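Local coordinates for protein probable M18-family aminopeptidase 1 (Thermotoga maritima, PDB 2GLF) that probably acts as a zinc-dependent aminopeptidase of the M18 family, removing residues from the N-termini of peptides, at residues 80-85 with 302-307; 137-140 with 144-147. All blocks are in the same frame, centred on the assembly; numbering follows the deposited sequence.

Contact 1 (80-85 with 302-307)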
loop_
_atom_site.group_PDB
_atom_site.type_symbol
_atom_site.label_atom_id
_atom_site.label_comp_id
_atom_site.label_asym_id
_atom_site.label_seq_id
_atom_site.Cartn_x
_atom_site.Cartn_y
_atom_site.Cartn_z
ATOM N N ASP A 80 38.970 55.231 13.755
ATOM C CA ASP A 80 39.832 55.671 12.669
ATOM C C ASP A 80 38.963 56.021 11.468
ATOM O O ASP A 80 37.744 56.149 11.594
ATOM C CB ASP A 80 40.816 54.567 12.286
ATOM C CG ASP A 80 42.048 55.106 11.575
ATOM O OD1 ASP A 80 41.905 56.025 10.739
ATOM O OD2 ASP A 80 43.162 54.608 11.845
ATOM N N ASP A 81 39.585 56.191 10.311
ATOM C CA ASP A 81 38.856 56.503 9.097
ATOM C C ASP A 81 38.111 55.221 8.684
ATOM O O ASP A 81 38.731 54.166 8.534
ATOM C CB ASP A 81 39.859 56.929 8.021
ATOM C CG ASP A 81 39.207 57.235 6.695
ATOM O OD1 ASP A 81 39.956 57.513 5.738
ATOM O OD2 ASP A 81 37.962 57.203 6.603
ATOM N N LEU A 82 36.793 55.294 8.512
ATOM C CA LEU A 82 36.034 54.103 8.124
ATOM C C LEU A 82 36.560 53.461 6.861
ATOM O O LEU A 82 36.297 52.287 6.606
ATOM C CB LEU A 82 34.554 54.407 7.915
ATOM C CG LEU A 82 33.634 54.460 9.132
ATOM C CD1 LEU A 82 32.208 54.163 8.651
ATOM C CD2 LEU A 82 34.065 53.440 10.188
ATOM N N LYS A 83 37.293 54.229 6.061
ATOM C CA LYS A 83 37.840 53.688 4.827
ATOM C C LYS A 83 38.772 52.521 5.116
ATOM O O LYS A 83 39.006 51.678 4.256
ATOM C CB LYS A 83 38.579 54.774 4.033
ATOM C CG LYS A 83 37.669 55.654 3.184
ATOM C CD LYS A 83 38.449 56.308 2.051
ATOM C CE LYS A 83 39.219 57.536 2.503
ATOM N NZ LYS A 83 38.323 58.716 2.649
ATOM N N ARG A 84 39.297 52.465 6.334
ATOM C CA ARG A 84 40.191 51.376 6.706
ATOM C C ARG A 84 39.376 50.130 7.049
ATOM O O ARG A 84 39.935 49.084 7.386
ATOM C CB ARG A 84 41.048 51.778 7.903
ATOM C CG ARG A 84 41.749 53.102 7.718
ATOM C CD ARG A 84 42.797 53.314 8.785
ATOM N NE ARG A 84 43.895 52.359 8.666
ATOM C CZ ARG A 84 44.644 52.213 7.578
ATOM N NH1 ARG A 84 44.413 52.956 6.503
ATOM N NH2 ARG A 84 45.633 51.331 7.568
ATOM N N GLY A 85 38.052 50.255 6.954
ATOM C CA GLY A 85 37.162 49.149 7.258
ATOM C C GLY A 85 37.010 48.972 8.754
ATOM O O GLY A 85 37.638 49.687 9.537
ATOM N N LYS A 302 29.543 60.288 6.131
ATOM C CA LYS A 302 29.281 61.700 5.866
ATOM C C LYS A 302 29.896 62.519 6.980
ATOM O O LYS A 302 30.495 63.567 6.736
ATOM C CB LYS A 302 27.780 61.974 5.809
ATOM C CG LYS A 302 27.080 61.246 4.689
ATOM C CD LYS A 302 27.639 61.636 3.328
ATOM C CE LYS A 302 27.324 63.082 2.993
ATOM N NZ LYS A 302 27.801 63.435 1.630
HETATM N N MSE A 303 29.750 62.023 8.205
HETATM C CA MSE A 303 30.296 62.699 9.370
HETATM C C MSE A 303 31.815 62.810 9.290
HETATM O O MSE A 303 32.410 63.696 9.894
HETATM C CB MSE A 303 29.884 61.966 10.640
HETATM C CG MSE A 303 28.384 61.948 10.848
HETATM SE SE MSE A 303 27.883 61.140 12.522
HETATM C CE MSE A 303 27.494 62.737 13.563
ATOM N N GLN A 304 32.439 61.906 8.542
ATOM C CA GLN A 304 33.882 61.935 8.372
ATOM C C GLN A 304 34.218 62.675 7.083
ATOM O O GLN A 304 35.346 62.620 6.595
ATOM C CB GLN A 304 34.442 60.519 8.332
ATOM C CG GLN A 304 34.383 59.824 9.673
ATOM C CD GLN A 304 35.099 58.487 9.683
ATOM O OE1 GLN A 304 35.193 57.832 10.725
ATOM N NE2 GLN A 304 35.606 58.072 8.526
ATOM N N GLY A 305 33.221 63.362 6.534
ATOM C CA GLY A 305 33.424 64.126 5.319
ATOM C C GLY A 305 33.274 63.365 4.017
ATOM O O GLY A 305 33.692 63.865 2.976
ATOM N N ALA A 306 32.683 62.174 4.055
ATOM C CA ALA A 306 32.503 61.379 2.836
ATOM C C ALA A 306 31.954 62.250 1.713
ATOM O O ALA A 306 30.972 62.975 1.896
ATOM C CB ALA A 306 31.559 60.210 3.102
ATOM N N LYS A 307 32.580 62.187 0.546
ATOM C CA LYS A 307 32.109 63.006 -0.557
ATOM C C LYS A 307 31.056 62.309 -1.412
ATOM O O LYS A 307 29.909 62.757 -1.463
ATOM C CB LYS A 307 33.288 63.456 -1.419
ATOM C CG LYS A 307 33.022 64.749 -2.183
ATOM C CD LYS A 307 32.345 65.795 -1.291
ATOM C CE LYS A 307 33.139 66.071 -0.020
ATOM N NZ LYS A 307 32.377 66.908 0.952
#

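Contact 2 (137-140 with 144-147)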
loop_
_atom_site.group_PDB
_atom_site.type_symbol
_atom_site.label_atom_id
_atom_site.label_comp_id
_atom_site.label_asym_id
_atom_site.label_seq_id
_atom_site.Cartn_x
_atom_site.Cartn_y
_atom_site.Cartn_z
ATOM N N VAL A 137 3.360 44.885 23.121
ATOM C CA VAL A 137 2.865 46.247 23.198
ATOM C C VAL A 137 1.580 46.434 22.375
ATOM O O VAL A 137 1.366 45.744 21.380
ATOM C CB VAL A 137 3.957 47.227 22.713
ATOM C CG1 VAL A 137 4.419 46.846 21.321
ATOM C CG2 VAL A 137 3.423 48.643 22.727
ATOM N N LEU A 138 0.729 47.359 22.810
ATOM C CA LEU A 138 -0.529 47.646 22.128
ATOM C C LEU A 138 -0.722 49.164 22.087
ATOM O O LEU A 138 -0.378 49.862 23.041
ATOM C CB LEU A 138 -1.715 47.028 22.885
ATOM C CG LEU A 138 -1.733 45.559 23.334
ATOM C CD1 LEU A 138 -2.941 45.341 24.241
ATOM C CD2 LEU A 138 -1.780 44.610 22.135
ATOM N N PHE A 139 -1.266 49.677 20.986
ATOM C CA PHE A 139 -1.512 51.108 20.871
ATOM C C PHE A 139 -3.011 51.356 20.838
ATOM O O PHE A 139 -3.741 50.675 20.116
ATOM C CB PHE A 139 -0.875 51.670 19.600
ATOM C CG PHE A 139 0.620 51.600 19.591
ATOM C CD1 PHE A 139 1.271 50.460 19.147
ATOM C CD2 PHE A 139 1.378 52.665 20.058
ATOM C CE1 PHE A 139 2.664 50.381 19.170
ATOM C CE2 PHE A 139 2.767 52.598 20.087
ATOM C CZ PHE A 139 3.412 51.455 19.643
ATOM N N LYS A 140 -3.476 52.319 21.629
ATOM C CA LYS A 140 -4.899 52.646 21.662
ATOM C C LYS A 140 -5.192 53.372 20.351
ATOM O O LYS A 140 -4.270 53.674 19.586
ATOM C CB LYS A 140 -5.209 53.565 22.852
ATOM C CG LYS A 140 -4.562 53.132 24.159
ATOM C CD LYS A 140 -5.421 52.150 24.935
ATOM C CE LYS A 140 -6.323 52.889 25.916
ATOM N NZ LYS A 140 -5.557 53.636 26.971
ATOM N N THR A 144 -1.897 56.227 22.148
ATOM C CA THR A 144 -1.309 55.893 23.449
ATOM C C THR A 144 -0.694 54.490 23.453
ATOM O O THR A 144 -1.380 53.496 23.218
ATOM C CB THR A 144 -2.371 55.980 24.573
ATOM O OG1 THR A 144 -2.703 57.354 24.812
ATOM C CG2 THR A 144 -1.852 55.361 25.857
ATOM N N GLU A 145 0.604 54.418 23.727
ATOM C CA GLU A 145 1.319 53.148 23.754
ATOM C C GLU A 145 1.126 52.438 25.086
ATOM O O GLU A 145 1.109 53.077 26.135
ATOM C CB GLU A 145 2.803 53.401 23.500
ATOM C CG GLU A 145 3.698 52.198 23.656
ATOM C CD GLU A 145 5.143 52.532 23.345
ATOM O OE1 GLU A 145 5.513 52.551 22.149
ATOM O OE2 GLU A 145 5.904 52.797 24.300
ATOM N N ILE A 146 0.980 51.117 25.039
ATOM C CA ILE A 146 0.771 50.322 26.247
ATOM C C ILE A 146 1.629 49.063 26.269
ATOM O O ILE A 146 1.511 48.203 25.404
ATOM C CB ILE A 146 -0.715 49.915 26.388
ATOM C CG1 ILE A 146 -1.576 51.170 26.543
ATOM C CG2 ILE A 146 -0.902 48.992 27.586
ATOM C CD1 ILE A 146 -3.039 50.892 26.790
ATOM N N GLU A 147 2.490 48.961 27.274
ATOM C CA GLU A 147 3.366 47.806 27.408
ATOM C C GLU A 147 2.674 46.646 28.131
ATOM O O GLU A 147 1.825 46.853 29.001
ATOM C CB GLU A 147 4.645 48.205 28.150
ATOM C CG GLU A 147 5.917 47.884 27.386
ATOM C CD GLU A 147 7.163 48.418 28.065
ATOM O OE1 GLU A 147 7.452 48.002 29.209
ATOM O OE2 GLU A 147 7.856 49.256 27.452
#

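Contact 1 (80-85 with 302-307)
Gln304 reaches across to Asp80, Asp81 and Leu82, and its amide end makes every close approach between 80-85 and 302-307. Its CG stands anti to the carbonyl carbon (chi1 -71°) and the chain runs extended beyond it, which carries Gln304 CD to 3.8 Å from Leu82 N. Leu82 CB and CG meet the same amide group, the two side chains crossing at about a right angle. From the same loop, the carboxylate of Asp81 comes close too, its plane turned 62° from that of the amide. Val78 and Pro59 also touch the Gln304 side chain, while Leu82 packs on Ile300 and Leu301 of helix 292-303.

Behind the first shell, each backbone turns on its own hydrogen bonds. Lys83 N donates to Asp81 OD2 at 3.1 Å, nearly straight at 173° but from above the carboxylate plane, which makes an Asx turn leading into the 3-10 segment 82-84. Arg84 N bonds back to Asp81 O at 2.8 Å. On the Gln304 side, Gly305 N reaches Lys302 O at 2.7 Å and Ala306 N pairs with Leu301 O. With Gly305 at positive phi as the C-prime residue, this is the Schellman motif that ends helix 292-303.

Contact 2 (137-140 with 144-147)
Leu138 and Ile146 form the hydrogen-bonded antiparallel pair of the beta hairpin made by strands 132-139 and 145-150. Leu138 N donates to Ile146 O at 2.8 Å, in the carbonyl plane, and Ile146 N returns a bond to Leu138 O at 2.7 Å, more bent at the hydrogen (132°). Toward the turn, Lys140 N gives a straighter bond to Thr144 O, 2.9 Å long. The strand directions differ by 157°, as expected for twisted antiparallel neighbours. Val137 with Glu147 and Phe139 with Glu145 are the flanking non-hydrogen-bonded pairs; here Val137 CA makes a CA-H...O contact with Ile146 O, 3.2 Å away.

The side chains of these flanking pairs share one sheet face. Phe139 and Glu145 run side by side, with ring and carboxylate planes 65° apart, and Glu145 CB sits 3.5 Å from Phe139 CE2. Phe139 also packs on Ala374 of a second subunit. The other face bears Leu138 and Ile146, both resting on Ile215. Near the turn, Lys140 lies alongside Thr144, Lys140 CG to Thr144 CB 3.6 Å. Asp142 OD2, in the turn, accepts from Thr144 N. Bends at chi2, chi3 and chi4 of Lys140 fold its chain back toward Ile146, whose CD1 meets both the CD methylene and NZ of the lysine, the latter at 3.7 Å.

In the fold
Contacts 1 and 2 lie about 40 Å apart between centres and do not touch, although 137-140 and 144-147 fall inside the long loop of chain that contact 1 closes. Both are partly buried and away from the metal sites. Contact 1 joins the connection between strands 73-77 and 87-92 of the nine-stranded mixed sheet to the end of helix 292-303; contact 2 pairs adjacent strands at one margin of the six-stranded antiparallel sheet. Their chemistry differs accordingly: contact 1 rests on one glutamine side chain and buries 122 Å² over both sides, against regular backbone bonding and 407 Å². Both border a second subunit, through a salt bridge from Lys302 to Asp308 of that subunit and packing of Phe139 on Ala374 of that subunit.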